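Local structure of IscA (Thermosynechococcus elongatus, 1X0G) at residues L28-Q33 and I64-E69. The protein probably serves as a scaffold for iron-sulfur cluster assembly, holding a [2Fe-2S] cluster within an asymmetric homodimer. Sequence-based numbering, arbitrary orientation.
Sequences LRIQVQ and IAIAAE
Ile-30 is gripped by two backbone bonds, one to strand 62-66 and one to Ala-67 just past its end. Its N donates to Ala-65 O (2.7 Å), and its O accepts from Ala-67 N (2.9 Å). A third, nearly straight at 177°, runs from Ala-65 N to Leu-28 O (2.8 Å). The pairing is parallel, with a CA-H...O contact from Arg-29 CA to Ala-65 O (3.2 Å). A water links Val-32 N to the Glu-69 carboxylate across the separating segments. On the face of Arg-29 and Ala-65, the arginine chain is extended as far as NE, then turned (chi4 -79°), which brings NH2 to Ala-67 CB (3.7 Å). NH1 hydrogen-bonds Gln-31 OE1 within the guanidinium plane but from above the amide carbonyl plane. NE forms a salt bridge with Asp-54. Replacing the arginine by an alanine is likely to leave Asp-54 without its mate, open a gap beside Ala-67 and cost Gln-31 OE1 its NH1 bond. Gln-31 CB packs on Ala-67 CB (3.6 Å). On the opposite face, Ile-30 and Ile-66 lie side by side, CD1 to CD1 (3.9 Å), against Leu-74 of helix 71-74. The contact thus joins two inner strands, one face greasy, the other holding a buried charge paired within the chain.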
ATOM      1  N   LEU C  28     -22.626  13.140  -3.160  1.00 62.32           N
ATOM      2  CA  LEU C  28     -21.209  13.199  -3.137  1.00 61.91           C
ATOM      3  C   LEU C  28     -20.732  12.097  -2.293  1.00 61.16           C
ATOM      4  O   LEU C  28     -21.065  12.017  -1.124  1.00 60.50           O
ATOM      5  CB  LEU C  28     -20.738  14.458  -2.447  1.00 62.09           C
ATOM      6  CG  LEU C  28     -19.221  14.567  -2.256  1.00 61.60           C
ATOM      7  CD1 LEU C  28     -18.599  14.647  -3.627  1.00 60.86           C
ATOM      8  CD2 LEU C  28     -18.832  15.845  -1.447  1.00 58.57           C
ATOM      9  N   ARG C  29     -19.902  11.264  -2.871  1.00 61.00           N
ATOM     10  CA  ARG C  29     -19.462  10.106  -2.166  1.00 60.82           C
ATOM     11  C   ARG C  29     -18.021  10.309  -1.892  1.00 61.40           C
ATOM     12  O   ARG C  29     -17.255  10.657  -2.797  1.00 63.57           O
ATOM     13  CB  ARG C  29     -19.712   8.882  -2.986  1.00 60.27           C
ATOM     14  CG  ARG C  29     -19.118   7.666  -2.393  1.00 61.68           C
ATOM     15  CD  ARG C  29     -19.740   6.451  -3.000  1.00 63.17           C
ATOM     16  NE  ARG C  29     -19.765   5.344  -2.047  1.00 63.87           N
ATOM     17  CZ  ARG C  29     -18.698   4.598  -1.788  1.00 63.51           C
ATOM     18  NH1 ARG C  29     -17.558   4.895  -2.436  1.00 65.59           N
ATOM     19  NH2 ARG C  29     -18.749   3.606  -0.879  1.00 57.17           N
ATOM     20  N   ILE C  30     -17.677  10.214  -0.611  1.00 61.57           N
ATOM     21  CA  ILE C  30     -16.312  10.337  -0.131  1.00 61.86           C
ATOM     22  C   ILE C  30     -15.775   8.990   0.378  1.00 62.71           C
ATOM     23  O   ILE C  30     -16.475   8.161   1.054  1.00 61.87           O
ATOM     24  CB  ILE C  30     -16.229  11.323   0.976  1.00 61.81           C
ATOM     25  CG1 ILE C  30     -16.839  12.616   0.558  1.00 60.90           C
ATOM     26  CG2 ILE C  30     -14.769  11.770   1.258  1.00 62.24           C
ATOM     27  CD1 ILE C  30     -16.649  13.619   1.694  1.00 62.70           C
ATOM     28  N   GLN C  31     -14.538   8.731  -0.022  1.00 64.14           N
ATOM     29  CA  GLN C  31     -13.841   7.541   0.473  1.00 65.13           C
ATOM     30  C   GLN C  31     -12.347   7.907   0.465  1.00 66.24           C
ATOM     31  O   GLN C  31     -12.039   9.064   0.080  1.00 67.66           O
ATOM     32  CB  GLN C  31     -14.212   6.329  -0.348  1.00 63.42           C
ATOM     33  CG  GLN C  31     -13.455   6.115  -1.589  1.00 64.33           C
ATOM     34  CD  GLN C  31     -13.920   4.877  -2.328  1.00 69.42           C
ATOM     35  OE1 GLN C  31     -14.674   4.064  -1.785  1.00 73.99           O
ATOM     36  NE2 GLN C  31     -13.515   4.737  -3.577  1.00 70.84           N
ATOM     37  N   VAL C  32     -11.450   6.995   0.871  1.00 65.30           N
ATOM     38  CA  VAL C  32     -10.007   7.225   0.769  1.00 64.28           C
ATOM     39  C   VAL C  32      -9.352   6.200  -0.084  1.00 63.15           C
ATOM     40  O   VAL C  32      -9.929   5.204  -0.375  1.00 63.52           O
ATOM     41  CB  VAL C  32      -9.308   7.109   2.150  1.00 65.33           C
ATOM     42  CG1 VAL C  32      -9.844   8.072   3.087  1.00 63.66           C
ATOM     43  CG2 VAL C  32      -9.438   5.704   2.720  1.00 61.59           C
ATOM     44  N   GLN C  33      -8.087   6.383  -0.407  1.00 63.41           N
ATOM     45  CA  GLN C  33      -7.368   5.451  -1.279  1.00 63.52           C
ATOM     46  C   GLN C  33      -5.935   5.531  -0.817  1.00 61.50           C
ATOM     47  O   GLN C  33      -5.508   6.606  -0.520  1.00 64.11           O
ATOM     48  CB  GLN C  33      -7.352   6.102  -2.589  1.00 63.81           C
ATOM     49  CG  GLN C  33      -7.639   5.243  -3.710  1.00 76.74           C
ATOM     50  CD  GLN C  33      -6.696   5.629  -4.907  1.00 92.20           C
ATOM     51  OE1 GLN C  33      -6.556   6.868  -5.233  1.00 95.87           O
ATOM     52  NE2 GLN C  33      -6.025   4.580  -5.559  1.00 91.97           N
ATOM     53  N   ILE C  64     -24.469  13.422   1.346  1.00 66.62           N
ATOM     54  CA  ILE C  64     -23.075  13.169   1.453  1.00 66.49           C
ATOM     55  C   ILE C  64     -22.838  11.803   1.989  1.00 66.74           C
ATOM     56  O   ILE C  64     -23.258  11.481   3.096  1.00 67.72           O
ATOM     57  CB  ILE C  64     -22.411  14.187   2.302  1.00 66.24           C
ATOM     58  CG1 ILE C  64     -22.255  15.492   1.518  1.00 65.90           C
ATOM     59  CG2 ILE C  64     -21.009  13.730   2.604  1.00 71.38           C
ATOM     60  CD1 ILE C  64     -23.419  16.445   1.596  1.00 67.31           C
ATOM     61  N   ALA C  65     -22.161  10.987   1.182  1.00 67.20           N
ATOM     62  CA  ALA C  65     -22.021   9.559   1.465  1.00 66.47           C
ATOM     63  C   ALA C  65     -20.569   9.222   1.820  1.00 67.26           C
ATOM     64  O   ALA C  65     -19.655   9.406   0.991  1.00 67.53           O
ATOM     65  CB  ALA C  65     -22.445   8.811   0.297  1.00 65.29           C
ATOM     66  N   ILE C  66     -20.347   8.745   3.041  1.00 66.86           N
ATOM     67  CA  ILE C  66     -19.019   8.357   3.447  1.00 67.81           C
ATOM     68  C   ILE C  66     -18.900   6.844   3.395  1.00 68.86           C
ATOM     69  O   ILE C  66     -19.735   6.131   3.978  1.00 69.77           O
ATOM     70  CB  ILE C  66     -18.786   8.811   4.901  1.00 68.94           C
ATOM     71  CG1 ILE C  66     -19.160  10.290   5.102  1.00 68.09           C
ATOM     72  CG2 ILE C  66     -17.309   8.564   5.355  1.00 69.81           C
ATOM     73  CD1 ILE C  66     -18.229  11.263   4.395  1.00 68.51           C
ATOM     74  N   ALA C  67     -17.885   6.321   2.713  1.00 69.37           N
ATOM     75  CA  ALA C  67     -17.676   4.857   2.668  1.00 68.32           C
ATOM     76  C   ALA C  67     -17.445   4.311   4.058  1.00 69.10           C
ATOM     77  O   ALA C  67     -16.569   4.776   4.754  1.00 70.00           O
ATOM     78  CB  ALA C  67     -16.487   4.588   1.888  1.00 68.14           C
ATOM     79  N   ALA C  68     -18.201   3.314   4.465  1.00 70.37           N
ATOM     80  CA  ALA C  68     -18.209   2.840   5.874  1.00 71.84           C
ATOM     81  C   ALA C  68     -16.866   2.405   6.449  1.00 72.33           C
ATOM     82  O   ALA C  68     -16.600   2.604   7.637  1.00 73.91           O
ATOM     83  CB  ALA C  68     -19.244   1.763   6.084  1.00 69.99           C
ATOM     84  N   GLU C  69     -16.006   1.848   5.628  1.00 72.40           N
ATOM     85  CA  GLU C  69     -14.718   1.425   6.163  1.00 73.34           C
ATOM     86  C   GLU C  69     -13.800   2.599   6.433  1.00 71.79           C
ATOM     87  O   GLU C  69     -12.830   2.516   7.163  1.00 72.69           O
ATOM     88  CB  GLU C  69     -14.053   0.318   5.316  1.00 74.86           C
ATOM     89  CG  GLU C  69     -14.788  -0.060   3.986  1.00 80.86           C
ATOM     90  CD  GLU C  69     -14.670   1.090   2.928  1.00 85.22           C
ATOM     91  OE1 GLU C  69     -15.644   1.306   2.151  1.00 85.77           O
ATOM     92  OE2 GLU C  69     -13.604   1.765   2.923  1.00 81.99           O
TER
HETATM   93  O   HOH W   1     -12.607   4.001   1.459  1.00 59.80           O